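Local coordinates for programmed cell death 6-interacting protein (Homo sapiens, PDB 5WA1), which serves as a multifunctional adaptor in multivesicular body biogenesis, cargo sorting, membrane repair and cytokinesis, and is represented here by its Bro1 domain, at residues A39-K44 against I110-T115; E65-L70 against D374-M379; E186-A191 against I200-V205; K250-K255 against K260-V265. All coordinates share one frame; numbering follows the deposited sequence.

From the N terminus, interaction 1 comes first and closes a loop between helix 39-49 and the run into strand 114-117. Interaction 2 opens inside that loop, on helix 56-75, and closes only at the C-terminal tail, so the two cross. They also touch: Leu42 packs on Phe376, and Ala39 on Glu65 and Ser68. Interactions 3 and 4 follow in series and are nested in the long loop closed by interaction 2. Each joins two consecutive helices across a short connection. A long, weak ion pair between Asp203 and Lys255 links them. Interactions 2 and 4 lie on opposite sides of the chain's centre, about 41 Å apart between centres.

Interaction 1. Residues A39-K44 against I110-T115; sequences AKPLVK and ICLTFT
Pro41 and Ile110 bring the two backbones nearest, with 6.0 Å between the CA of Pro41 and the CA of Ile110, where the start of helix 39-49 faces the extended run that leads into strand 114-117. No hydrogen bond crosses between the segments. One residue, Pro41, makes all the close contacts, mainly through its ring. Pro41 lies near the helix start, where a backbone nitrogen needs no bond to a preceding turn, and its ring is turned to the extended run. Pro41 CB meets Ile110 CG2 at 4.0 Å. Pro41 CG reaches further along and lies 3.9 Å from Leu112 CD2. Between these two side chains the ring meets backbone: Pro41 CG is 3.6 Å from Cys111 O, a van der Waals contact against a carbonyl oxygen. In Ile110, chi1 of -71° puts CG1 beside the backbone nitrogen and leaves CG2 anti to it, and the CG2 methyl is the branch that touches the ring. The side chains of Pro41 and Leu112 cross at about a right angle, and Leu112 CG also lies 4.0 Å from Pro41 CG. Behind the contact, Ile110 and Leu112 both pack on Phe105, and Leu112 also touches Val36. Leu42 and Val43 turn to helix 56-75, on Ala64 and Cys61. Phe114 bonds through its backbone to Leu134 in the other strand of the hairpin. The first turn of a helix thus packs through a proline on an extended segment. This joins the first helix of the Bro1 domain to the approach of its small two-stranded antiparallel hairpin, strands 114-117 and 131-134.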
loop_
_atom_site.group_PDB
_atom_site.type_symbol
_atom_site.label_atom_id
_atom_site.label_comp_id
_atom_site.label_asym_id
_atom_site.label_seq_id
_atom_site.Cartn_x
_atom_site.Cartn_y
_atom_site.Cartn_z
ATOM N N ALA A 39 -27.720 -15.606 4.150
ATOM C CA ALA A 39 -29.152 -15.338 4.171
ATOM C C ALA A 39 -29.838 -16.054 5.330
ATOM O O ALA A 39 -30.467 -15.416 6.182
ATOM C CB ALA A 39 -29.779 -15.743 2.835
ATOM N N LYS A 40 -29.701 -17.381 5.389
ATOM C CA LYS A 40 -30.470 -18.198 6.329
ATOM C C LYS A 40 -30.385 -17.732 7.781
ATOM O O LYS A 40 -31.445 -17.570 8.409
ATOM C CB LYS A 40 -30.028 -19.661 6.188
ATOM C CG LYS A 40 -31.063 -20.673 6.658
ATOM C CD LYS A 40 -30.647 -22.090 6.295
ATOM C CE LYS A 40 -31.815 -23.059 6.412
ATOM N NZ LYS A 40 -32.906 -22.733 5.454
ATOM N N PRO A 41 -29.204 -17.497 8.372
ATOM C CA PRO A 41 -29.175 -17.071 9.782
ATOM C C PRO A 41 -29.747 -15.681 10.011
ATOM O O PRO A 41 -30.118 -15.366 11.149
ATOM C CB PRO A 41 -27.679 -17.115 10.138
ATOM C CG PRO A 41 -27.026 -17.900 9.046
ATOM C CD PRO A 41 -27.840 -17.628 7.829
ATOM N N LEU A 42 -29.832 -14.848 8.974
ATOM C CA LEU A 42 -30.256 -13.461 9.117
ATOM C C LEU A 42 -31.775 -13.315 9.074
ATOM O O LEU A 42 -32.372 -12.717 9.974
ATOM C CB LEU A 42 -29.612 -12.606 8.020
ATOM C CG LEU A 42 -29.238 -11.169 8.383
ATOM C CD1 LEU A 42 -28.206 -11.149 9.502
ATOM C CD2 LEU A 42 -28.712 -10.424 7.160
ATOM N N VAL A 43 -32.408 -13.844 8.023
ATOM C CA VAL A 43 -33.857 -13.748 7.911
ATOM C C VAL A 43 -34.534 -14.567 9.004
ATOM O O VAL A 43 -35.617 -14.203 9.482
ATOM C CB VAL A 43 -34.306 -14.182 6.501
ATOM C CG1 VAL A 43 -33.954 -15.639 6.258
ATOM C CG2 VAL A 43 -35.804 -13.949 6.314
ATOM N N LYS A 44 -33.903 -15.664 9.437
ATOM C CA LYS A 44 -34.424 -16.414 10.573
ATOM C C LYS A 44 -34.553 -15.530 11.807
ATOM O O LYS A 44 -35.473 -15.722 12.613
ATOM C CB LYS A 44 -33.532 -17.623 10.861
ATOM C CG LYS A 44 -34.154 -18.641 11.805
ATOM C CD LYS A 44 -33.320 -19.907 11.884
ATOM C CE LYS A 44 -34.016 -20.975 12.711
ATOM N NZ LYS A 44 -33.220 -22.230 12.763
ATOM N N ILE A 110 -26.971 -15.484 16.651
ATOM C CA ILE A 110 -26.899 -15.658 15.206
ATOM C C ILE A 110 -25.635 -16.462 14.924
ATOM O O ILE A 110 -24.518 -15.966 15.104
ATOM C CB ILE A 110 -26.893 -14.316 14.459
ATOM C CG1 ILE A 110 -28.267 -13.642 14.522
ATOM C CG2 ILE A 110 -26.508 -14.519 13.005
ATOM C CD1 ILE A 110 -28.480 -12.756 15.728
ATOM N N CYS A 111 -25.807 -17.717 14.510
ATOM C CA CYS A 111 -24.675 -18.598 14.238
ATOM C C CYS A 111 -24.183 -18.344 12.819
ATOM O O CYS A 111 -24.842 -18.718 11.843
ATOM C CB CYS A 111 -25.062 -20.061 14.444
ATOM S SG CYS A 111 -26.526 -20.624 13.543
ATOM N N LEU A 112 -23.030 -17.693 12.710
ATOM C CA LEU A 112 -22.399 -17.396 11.432
ATOM C C LEU A 112 -20.906 -17.568 11.620
ATOM O O LEU A 112 -20.316 -16.875 12.448
ATOM C CB LEU A 112 -22.710 -15.969 10.972
ATOM C CG LEU A 112 -23.742 -15.744 9.869
ATOM C CD1 LEU A 112 -23.845 -14.260 9.564
ATOM C CD2 LEU A 112 -23.364 -16.522 8.624
ATOM N N THR A 113 -20.294 -18.485 10.872
ATOM C CA THR A 113 -18.867 -18.763 10.995
ATOM C C THR A 113 -18.163 -18.450 9.681
ATOM O O THR A 113 -18.451 -19.060 8.645
ATOM C CB THR A 113 -18.610 -20.214 11.404
ATOM O OG1 THR A 113 -19.069 -20.417 12.747
ATOM C CG2 THR A 113 -17.123 -20.523 11.333
ATOM N N PHE A 114 -17.232 -17.511 9.733
ATOM C CA PHE A 114 -16.433 -17.149 8.573
ATOM C C PHE A 114 -15.080 -17.835 8.677
ATOM O O PHE A 114 -14.423 -17.773 9.724
ATOM C CB PHE A 114 -16.266 -15.635 8.475
ATOM C CG PHE A 114 -17.562 -14.882 8.573
ATOM C CD1 PHE A 114 -18.384 -14.739 7.466
ATOM C CD2 PHE A 114 -17.956 -14.318 9.775
ATOM C CE1 PHE A 114 -19.579 -14.041 7.559
ATOM C CE2 PHE A 114 -19.146 -13.623 9.878
ATOM C CZ PHE A 114 -19.958 -13.483 8.770
ATOM N N THR A 115 -14.688 -18.513 7.604
ATOM C CA THR A 115 -13.419 -19.219 7.532
ATOM C C THR A 115 -12.553 -18.541 6.486
ATOM O O THR A 115 -12.967 -18.407 5.332
ATOM C CB THR A 115 -13.629 -20.691 7.183
ATOM O OG1 THR A 115 -14.458 -21.295 8.179
ATOM C CG2 THR A 115 -12.297 -21.418 7.128
#

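Interaction 2. Residues E65-L70 against D374-M379; sequences EELSKL and DLFEKM
Leu375 reaches from the C-terminal tail to Glu66 and Leu67 on helix 56-75. Its CB points to the helix. CG lies anti to the carbonyl carbon (chi1 -75°) and carries the branch forward without a close contact of its own on segment 65-70. At the tip, Leu375 CD1 comes 4.1 Å from Glu66 CB and 4.2 Å from Leu67 N, so this methyl rests on the helix backbone as well as on a side chain. Leu375 CD2 lies beside the same methylene, 4.4 Å from Glu66 CB. Glu66 takes part through its CB methylene. Its chain bends at the second torsion, and the carboxylate leads away from the tail. One residue along the helix, Leu67 CD2 stands 4.4 Å from Phe376 CE1 and approaches the ring obliquely. Phe103 meets this ring edge-to-face, and the Phe376 side chain also touches Leu42, Ala63 and Ile99. The tail is shaped by an Asx turn. Phe376 N donates to Asp374 OD1 at 2.9 Å, nearly straight at 171°, but from above the carboxylate plane, 74° out of it. Gln95 on helix 83-97 grips the same turn twice: its NE2 donates to Asp374 OD1, and its OE1 accepts from Leu375 N. Asp374 OD1 thus takes two bonds, which should fix the carboxylate and the start of the type I turn from Asp374 to Glu377. Two neighbouring apolar residues on a turn dock here on a helix. They fasten the C-terminal end of this Bro1 construct to helix 56-75, while Gln95 ties it to helix 83-97.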
loop_
_atom_site.group_PDB
_atom_site.type_symbol
_atom_site.label_atom_id
_atom_site.label_comp_id
_atom_site.label_asym_id
_atom_site.label_seq_id
_atom_site.Cartn_x
_atom_site.Cartn_y
_atom_site.Cartn_z
ATOM N N GLU A 65 -31.041 -11.703 1.274
ATOM C CA GLU A 65 -30.670 -12.464 0.086
ATOM C C GLU A 65 -29.690 -11.687 -0.782
ATOM O O GLU A 65 -28.780 -12.273 -1.383
ATOM C CB GLU A 65 -31.920 -12.816 -0.716
ATOM C CG GLU A 65 -31.760 -14.068 -1.542
ATOM C CD GLU A 65 -31.603 -15.296 -0.674
ATOM O OE1 GLU A 65 -32.476 -15.519 0.194
ATOM O OE2 GLU A 65 -30.601 -16.023 -0.846
ATOM N N GLU A 66 -29.862 -10.368 -0.873
ATOM C CA GLU A 66 -28.933 -9.557 -1.655
ATOM C C GLU A 66 -27.578 -9.433 -0.971
ATOM O O GLU A 66 -26.561 -9.254 -1.649
ATOM C CB GLU A 66 -29.522 -8.171 -1.916
ATOM C CG GLU A 66 -30.590 -8.145 -3.000
ATOM C CD GLU A 66 -30.072 -8.648 -4.338
ATOM O OE1 GLU A 66 -30.564 -9.695 -4.813
ATOM O OE2 GLU A 66 -29.167 -8.000 -4.908
ATOM N N LEU A 67 -27.541 -9.518 0.362
ATOM C CA LEU A 67 -26.265 -9.416 1.058
ATOM C C LEU A 67 -25.437 -10.682 0.877
ATOM O O LEU A 67 -24.217 -10.610 0.680
ATOM C CB LEU A 67 -26.485 -9.133 2.542
ATOM C CG LEU A 67 -25.149 -9.078 3.296
ATOM C CD1 LEU A 67 -24.254 -7.974 2.738
ATOM C CD2 LEU A 67 -25.350 -8.917 4.788
ATOM N N SER A 68 -26.082 -11.846 0.948
ATOM C CA SER A 68 -25.374 -13.097 0.693
ATOM C C SER A 68 -24.843 -13.130 -0.734
ATOM O O SER A 68 -23.714 -13.578 -0.977
ATOM C CB SER A 68 -26.303 -14.291 0.954
ATOM O OG SER A 68 -25.545 -15.487 1.109
ATOM N N LYS A 69 -25.650 -12.660 -1.691
ATOM C CA LYS A 69 -25.190 -12.543 -3.068
ATOM C C LYS A 69 -23.997 -11.605 -3.164
ATOM O O LYS A 69 -23.022 -11.897 -3.867
ATOM C CB LYS A 69 -26.337 -12.055 -3.951
ATOM C CG LYS A 69 -25.950 -11.666 -5.368
ATOM C CD LYS A 69 -27.193 -11.225 -6.143
ATOM C CE LYS A 69 -26.852 -10.688 -7.525
ATOM N NZ LYS A 69 -28.081 -10.279 -8.266
ATOM N N LEU A 70 -24.050 -10.483 -2.440
ATOM C CA LEU A 70 -22.954 -9.520 -2.470
ATOM C C LEU A 70 -21.671 -10.125 -1.918
ATOM O O LEU A 70 -20.582 -9.848 -2.433
ATOM C CB LEU A 70 -23.332 -8.258 -1.691
ATOM C CG LEU A 70 -22.221 -7.215 -1.492
ATOM C CD1 LEU A 70 -21.660 -6.767 -2.836
ATOM C CD2 LEU A 70 -22.727 -6.019 -0.694
ATOM N N ASP A 374 -27.234 1.547 2.182
ATOM C CA ASP A 374 -27.410 0.441 3.119
ATOM C C ASP A 374 -28.670 -0.340 2.772
ATOM O O ASP A 374 -29.746 0.236 2.602
ATOM C CB ASP A 374 -27.476 0.965 4.560
ATOM C CG ASP A 374 -27.731 -0.142 5.596
ATOM O OD1 ASP A 374 -27.547 -1.338 5.284
ATOM O OD2 ASP A 374 -28.109 0.191 6.743
ATOM N N LEU A 375 -28.526 -1.664 2.659
ATOM C CA LEU A 375 -29.657 -2.528 2.358
ATOM C C LEU A 375 -30.620 -2.655 3.532
ATOM O O LEU A 375 -31.760 -3.088 3.337
ATOM C CB LEU A 375 -29.156 -3.913 1.947
ATOM C CG LEU A 375 -28.549 -4.051 0.551
ATOM C CD1 LEU A 375 -27.785 -5.363 0.441
ATOM C CD2 LEU A 375 -29.628 -3.972 -0.512
ATOM N N PHE A 376 -30.192 -2.293 4.737
ATOM C CA PHE A 376 -31.018 -2.353 5.936
ATOM C C PHE A 376 -31.163 -0.970 6.558
ATOM O O PHE A 376 -31.181 -0.816 7.782
ATOM C CB PHE A 376 -30.434 -3.339 6.945
ATOM C CG PHE A 376 -30.290 -4.737 6.416
ATOM C CD1 PHE A 376 -29.124 -5.136 5.784
ATOM C CD2 PHE A 376 -31.319 -5.654 6.553
ATOM C CE1 PHE A 376 -28.988 -6.423 5.296
ATOM C CE2 PHE A 376 -31.190 -6.943 6.068
ATOM C CZ PHE A 376 -30.021 -7.327 5.439
ATOM N N GLU A 377 -31.269 0.056 5.710
ATOM C CA GLU A 377 -31.292 1.429 6.204
ATOM C C GLU A 377 -32.596 1.747 6.924
ATOM O O GLU A 377 -32.598 2.492 7.910
ATOM C CB GLU A 377 -31.073 2.403 5.048
ATOM C CG GLU A 377 -30.987 3.856 5.480
ATOM C CD GLU A 377 -30.793 4.802 4.315
ATOM O OE1 GLU A 377 -30.790 4.330 3.160
ATOM O OE2 GLU A 377 -30.644 6.019 4.555
ATOM N N LYS A 378 -33.713 1.201 6.445
ATOM C CA LYS A 378 -35.010 1.382 7.098
ATOM C C LYS A 378 -35.206 0.325 8.186
ATOM O O LYS A 378 -36.139 -0.476 8.159
ATOM C CB LYS A 378 -36.132 1.329 6.070
ATOM C CG LYS A 378 -36.076 2.396 4.997
ATOM C CD LYS A 378 -37.282 2.271 4.088
ATOM C CE LYS A 378 -37.261 3.283 2.960
ATOM N NZ LYS A 378 -38.500 3.175 2.135
ATOM N N MET A 379 -34.299 0.337 9.156
ATOM C CA MET A 379 -34.319 -0.664 10.215
ATOM C C MET A 379 -33.667 -0.148 11.494
ATOM O O MET A 379 -34.323 0.488 12.321
ATOM C CB MET A 379 -33.624 -1.940 9.736
ATOM C CG MET A 379 -33.692 -3.098 10.709
ATOM S SD MET A 379 -33.171 -4.640 9.937
ATOM C CE MET A 379 -33.025 -5.698 11.372
#

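Interaction 3. Residues E186-A191 against I200-V205; sequences ETVLSA and ISPDTV
The flat group here is the peptide between Ile200 and Ser201, which Val188 meets at its oxygen end. Both valine methyls touch that oxygen: Val188 CG1 lies beyond it near the peptide plane, 3.6 Å from Ile200 O, and Val188 CG2 is tilted well out of the plane, 3.7 Å from Ile200 O. The oxygen is buried here and has no hydrogen-bond partner in the model. Beside it stands the puckered ring of Pro202, touched at CG and CD. Pro202 CG rests against both Val188 CG1 and Leu189 CG, 3.8 Å from each. Pro202 CD also meets Val188 CG1, at 3.8 Å. Val188 places CG1 between its backbone nitrogen and carbonyl carbon (chi1 64°), the crowded position, and this methyl serves both peptide and ring. The segments form the closed end of a helical hairpin. Helix 164-191 stops, a loop follows, and helix 202-226 runs back beside it, with Val205 on Phe181 and Lys185. Such hairpins are consistent with the TPR clan to which the Bro1 domain belongs. Pro202 is the first residue of the returning helix, right after Ser201, whose OG bonds to Val198 O in the loop. Deeper in, Val188 CG2 lies 4.1 Å from Ile200 CD1, while Ile200 continues onto Tyr139 and Phe146 of helix 137-157.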
loop_
_atom_site.group_PDB
_atom_site.type_symbol
_atom_site.label_atom_id
_atom_site.label_comp_id
_atom_site.label_asym_id
_atom_site.label_seq_id
_atom_site.Cartn_x
_atom_site.Cartn_y
_atom_site.Cartn_z
ATOM N N GLU A 186 -4.901 -1.260 13.984
ATOM C CA GLU A 186 -5.399 -0.618 15.190
ATOM C C GLU A 186 -6.670 -1.253 15.745
ATOM O O GLU A 186 -7.045 -0.949 16.880
ATOM C CB GLU A 186 -5.638 0.867 14.907
ATOM C CG GLU A 186 -4.377 1.609 14.508
ATOM C CD GLU A 186 -4.655 3.014 14.008
ATOM O OE1 GLU A 186 -5.703 3.220 13.357
ATOM O OE2 GLU A 186 -3.823 3.911 14.265
ATOM N N THR A 187 -7.337 -2.129 14.994
ATOM C CA THR A 187 -8.644 -2.628 15.400
ATOM C C THR A 187 -8.760 -4.143 15.444
ATOM O O THR A 187 -9.712 -4.643 16.049
ATOM C CB THR A 187 -9.738 -2.088 14.464
ATOM O OG1 THR A 187 -9.508 -2.565 13.131
ATOM C CG2 THR A 187 -9.740 -0.564 14.458
ATOM N N VAL A 188 -7.827 -4.887 14.843
ATOM C CA VAL A 188 -8.025 -6.322 14.664
ATOM C C VAL A 188 -8.080 -7.053 16.003
ATOM O O VAL A 188 -8.811 -8.043 16.143
ATOM C CB VAL A 188 -6.927 -6.896 13.743
ATOM C CG1 VAL A 188 -5.553 -6.768 14.387
ATOM C CG2 VAL A 188 -7.231 -8.342 13.369
ATOM N N LEU A 189 -7.339 -6.579 17.011
ATOM C CA LEU A 189 -7.241 -7.328 18.261
ATOM C C LEU A 189 -8.539 -7.254 19.058
ATOM O O LEU A 189 -9.040 -8.279 19.541
ATOM C CB LEU A 189 -6.062 -6.821 19.086
ATOM C CG LEU A 189 -4.708 -7.184 18.473
ATOM C CD1 LEU A 189 -3.561 -6.872 19.428
ATOM C CD2 LEU A 189 -4.692 -8.651 18.049
ATOM N N SER A 190 -9.099 -6.051 19.218
ATOM C CA SER A 190 -10.356 -5.921 19.951
ATOM C C SER A 190 -11.517 -6.534 19.181
ATOM O O SER A 190 -12.495 -6.981 19.787
ATOM C CB SER A 190 -10.644 -4.452 20.259
ATOM O OG SER A 190 -10.831 -3.711 19.065
ATOM N N ALA A 191 -11.422 -6.567 17.849
ATOM C CA ALA A 191 -12.490 -7.139 17.038
ATOM C C ALA A 191 -12.547 -8.657 17.158
ATOM O O ALA A 191 -13.634 -9.241 17.091
ATOM C CB ALA A 191 -12.312 -6.728 15.577
ATOM N N ILE A 200 -3.032 -10.956 9.157
ATOM C CA ILE A 200 -3.795 -9.787 9.597
ATOM C C ILE A 200 -3.361 -9.311 10.978
ATOM O O ILE A 200 -3.970 -8.390 11.531
ATOM C CB ILE A 200 -5.313 -10.059 9.561
ATOM C CG1 ILE A 200 -5.689 -11.184 10.523
ATOM C CG2 ILE A 200 -5.749 -10.357 8.132
ATOM C CD1 ILE A 200 -7.202 -11.374 10.683
ATOM N N SER A 201 -2.314 -9.906 11.542
ATOM C CA SER A 201 -1.853 -9.496 12.857
ATOM C C SER A 201 -1.229 -8.102 12.778
ATOM O O SER A 201 -0.693 -7.708 11.735
ATOM C CB SER A 201 -0.844 -10.502 13.409
ATOM O OG SER A 201 0.404 -10.400 12.730
ATOM N N PRO A 202 -1.307 -7.329 13.870
ATOM C CA PRO A 202 -0.877 -5.916 13.821
ATOM C C PRO A 202 0.530 -5.702 13.289
ATOM O O PRO A 202 0.765 -4.724 12.565
ATOM C CB PRO A 202 -1.006 -5.473 15.283
ATOM C CG PRO A 202 -2.102 -6.346 15.839
ATOM C CD PRO A 202 -1.956 -7.677 15.152
ATOM N N ASP A 203 1.474 -6.587 13.621
ATOM C CA ASP A 203 2.839 -6.409 13.128
ATOM C C ASP A 203 2.904 -6.521 11.609
ATOM O O ASP A 203 3.587 -5.731 10.948
ATOM C CB ASP A 203 3.769 -7.426 13.782
ATOM C CG ASP A 203 4.355 -6.921 15.081
ATOM O OD1 ASP A 203 3.734 -6.029 15.698
ATOM O OD2 ASP A 203 5.436 -7.407 15.482
ATOM N N THR A 204 2.194 -7.492 11.037
ATOM C CA THR A 204 2.235 -7.683 9.593
ATOM C C THR A 204 1.558 -6.533 8.858
ATOM O O THR A 204 2.109 -6.007 7.883
ATOM C CB THR A 204 1.577 -9.010 9.216
ATOM O OG1 THR A 204 2.224 -10.078 9.917
ATOM C CG2 THR A 204 1.689 -9.247 7.716
ATOM N N VAL A 205 0.350 -6.143 9.288
ATOM C CA VAL A 205 -0.377 -5.117 8.543
ATOM C C VAL A 205 0.218 -3.740 8.798
ATOM O O VAL A 205 0.123 -2.853 7.944
ATOM C CB VAL A 205 -1.886 -5.145 8.859
ATOM C CG1 VAL A 205 -2.561 -6.312 8.127
ATOM C CG2 VAL A 205 -2.140 -5.222 10.359
#

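Interaction 4. Residues K250-K255 against K260-V265; sequences KQCQYK and KEVFPV
Phe263 extends its ring to Cys252 and Gln253, near the end of helix 231-252 and the start of helix 262-287. CG of Phe263 is anti to the backbone nitrogen (chi1 -180°), which carries the ring straight out to the other segment. Cys252 CB meets it at the edge, near the ring plane, 3.7 Å from Phe263 CD1. The sulfur takes another direction. With chi1 of -61°, SG stands beside the backbone nitrogen of Cys252, and it makes a loose contact of 4.5 Å to Val262 CG1. Gln253 approaches with its backbone and the base of its side chain: Gln253 CA is 3.8 Å from Phe263 CE1, and Gln253 CG is 4.0 Å from the same atom. Beyond CG the Gln253 chain is extended. Its side-chain amide is inclined 46° to the Phe263 ring, so the two are not stacked. Cys252, Gln253 and Phe263 all touch a crystal neighbour as well, which may influence their conformations. Cys252 opens a type I turn in which Lys255 N bonds to Cys252 O at 3.2 Å. Val262 packs further on Ile211, and Cys252 on Thr207, both on helix 202-226. No hydrogen bond crosses between the segments. Almost all the contact is carbon or sulfur on carbon, so the helix connection is held here by shape and van der Waals contact, without directional bonds.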
loop_
_atom_site.group_PDB
_atom_site.type_symbol
_atom_site.label_atom_id
_atom_site.label_comp_id
_atom_site.label_asym_id
_atom_site.label_seq_id
_atom_site.Cartn_x
_atom_site.Cartn_y
_atom_site.Cartn_z
ATOM N N LYS A 250 13.560 -2.339 7.657
ATOM C CA LYS A 250 13.992 -2.619 9.021
ATOM C C LYS A 250 12.945 -3.410 9.797
ATOM O O LYS A 250 13.302 -4.212 10.663
ATOM C CB LYS A 250 14.342 -1.319 9.747
ATOM C CG LYS A 250 15.652 -0.704 9.285
ATOM C CD LYS A 250 15.895 0.672 9.893
ATOM C CE LYS A 250 17.185 1.306 9.353
ATOM N NZ LYS A 250 17.154 1.609 7.879
ATOM N N GLN A 251 11.654 -3.217 9.503
ATOM C CA GLN A 251 10.634 -4.040 10.156
ATOM C C GLN A 251 10.603 -5.463 9.610
ATOM O O GLN A 251 10.053 -6.349 10.264
ATOM C CB GLN A 251 9.249 -3.402 10.005
ATOM C CG GLN A 251 9.140 -2.036 10.656
ATOM C CD GLN A 251 7.818 -1.367 10.381
ATOM O OE1 GLN A 251 6.913 -1.970 9.810
ATOM N NE2 GLN A 251 7.698 -0.106 10.781
ATOM N N CYS A 252 11.177 -5.696 8.432
ATOM C CA CYS A 252 11.264 -7.027 7.847
ATOM C C CYS A 252 12.562 -7.739 8.171
ATOM O O CYS A 252 12.681 -8.929 7.858
ATOM C CB CYS A 252 11.151 -6.955 6.326
ATOM S SG CYS A 252 9.636 -6.290 5.781
ATOM N N GLN A 253 13.516 -7.042 8.794
ATOM C CA GLN A 253 14.874 -7.560 8.919
ATOM C C GLN A 253 14.903 -8.927 9.581
ATOM O O GLN A 253 15.647 -9.819 9.153
ATOM C CB GLN A 253 15.735 -6.577 9.710
ATOM C CG GLN A 253 16.715 -5.800 8.887
ATOM C CD GLN A 253 17.633 -4.991 9.764
ATOM O OE1 GLN A 253 17.379 -4.836 10.962
ATOM N NE2 GLN A 253 18.713 -4.479 9.186
ATOM N N TYR A 254 14.107 -9.113 10.631
ATOM C CA TYR A 254 14.159 -10.326 11.428
ATOM C C TYR A 254 12.880 -11.149 11.310
ATOM O O TYR A 254 12.670 -12.060 12.111
ATOM C CB TYR A 254 14.442 -9.973 12.889
ATOM C CG TYR A 254 15.728 -9.188 13.084
ATOM C CD1 TYR A 254 16.960 -9.824 13.070
ATOM C CD2 TYR A 254 15.705 -7.810 13.263
ATOM C CE1 TYR A 254 18.142 -9.109 13.241
ATOM C CE2 TYR A 254 16.880 -7.085 13.429
ATOM C CZ TYR A 254 18.097 -7.745 13.423
ATOM O OH TYR A 254 19.268 -7.038 13.596
ATOM N N LYS A 255 12.037 -10.854 10.322
ATOM C CA LYS A 255 10.762 -11.530 10.123
ATOM C C LYS A 255 10.768 -12.218 8.768
ATOM O O LYS A 255 11.344 -11.707 7.805
ATOM C CB LYS A 255 9.594 -10.537 10.191
ATOM C CG LYS A 255 9.556 -9.677 11.446
ATOM C CD LYS A 255 8.646 -10.273 12.503
ATOM C CE LYS A 255 8.547 -9.373 13.720
ATOM N NZ LYS A 255 7.773 -10.014 14.824
ATOM N N LYS A 260 9.193 -13.832 -0.036
ATOM C CA LYS A 260 10.652 -13.746 -0.027
ATOM C C LYS A 260 11.168 -12.479 -0.696
ATOM O O LYS A 260 12.184 -11.912 -0.275
ATOM C CB LYS A 260 11.243 -14.965 -0.736
ATOM C CG LYS A 260 11.659 -16.103 0.160
ATOM C CD LYS A 260 12.691 -16.973 -0.550
ATOM C CE LYS A 260 13.817 -16.117 -1.125
ATOM N NZ LYS A 260 15.026 -16.907 -1.509
ATOM N N GLU A 261 10.503 -12.044 -1.759
ATOM C CA GLU A 261 11.009 -10.947 -2.564
ATOM C C GLU A 261 10.781 -9.581 -1.929
ATOM O O GLU A 261 11.363 -8.607 -2.402
ATOM C CB GLU A 261 10.369 -10.984 -3.957
ATOM C CG GLU A 261 8.850 -10.816 -3.965
ATOM C CD GLU A 261 8.085 -12.125 -3.789
ATOM O OE1 GLU A 261 8.673 -13.124 -3.312
ATOM O OE2 GLU A 261 6.884 -12.148 -4.137
ATOM N N VAL A 262 9.973 -9.484 -0.869
ATOM C CA VAL A 262 9.662 -8.176 -0.297
ATOM C C VAL A 262 10.908 -7.549 0.322
ATOM O O VAL A 262 11.214 -6.374 0.089
ATOM C CB VAL A 262 8.518 -8.297 0.727
ATOM C CG1 VAL A 262 8.392 -7.019 1.543
ATOM C CG2 VAL A 262 7.201 -8.605 -0.000
ATOM N N PHE A 263 11.643 -8.313 1.117
ATOM C CA PHE A 263 12.802 -7.735 1.799
ATOM C C PHE A 263 13.868 -7.217 0.831
ATOM O O PHE A 263 14.277 -6.051 0.970
ATOM C CB PHE A 263 13.371 -8.747 2.799
ATOM C CG PHE A 263 14.561 -8.237 3.549
ATOM C CD1 PHE A 263 14.409 -7.276 4.535
ATOM C CD2 PHE A 263 15.834 -8.684 3.245
ATOM C CE1 PHE A 263 15.505 -6.779 5.220
ATOM C CE2 PHE A 263 16.935 -8.202 3.929
ATOM C CZ PHE A 263 16.768 -7.243 4.912
ATOM N N PRO A 264 14.355 -7.986 -0.152
ATOM C CA PRO A 264 15.348 -7.411 -1.075
ATOM C C PRO A 264 14.824 -6.229 -1.863
ATOM O O PRO A 264 15.592 -5.296 -2.136
ATOM C CB PRO A 264 15.705 -8.590 -1.992
ATOM C CG PRO A 264 14.533 -9.512 -1.888
ATOM C CD PRO A 264 14.115 -9.409 -0.457
ATOM N N VAL A 265 13.540 -6.224 -2.229
ATOM C CA VAL A 265 13.017 -5.102 -2.991
ATOM C C VAL A 265 13.004 -3.840 -2.143
ATOM O O VAL A 265 13.351 -2.751 -2.623
ATOM C CB VAL A 265 11.623 -5.427 -3.553
ATOM C CG1 VAL A 265 10.986 -4.163 -4.134
ATOM C CG2 VAL A 265 11.737 -6.488 -4.629
#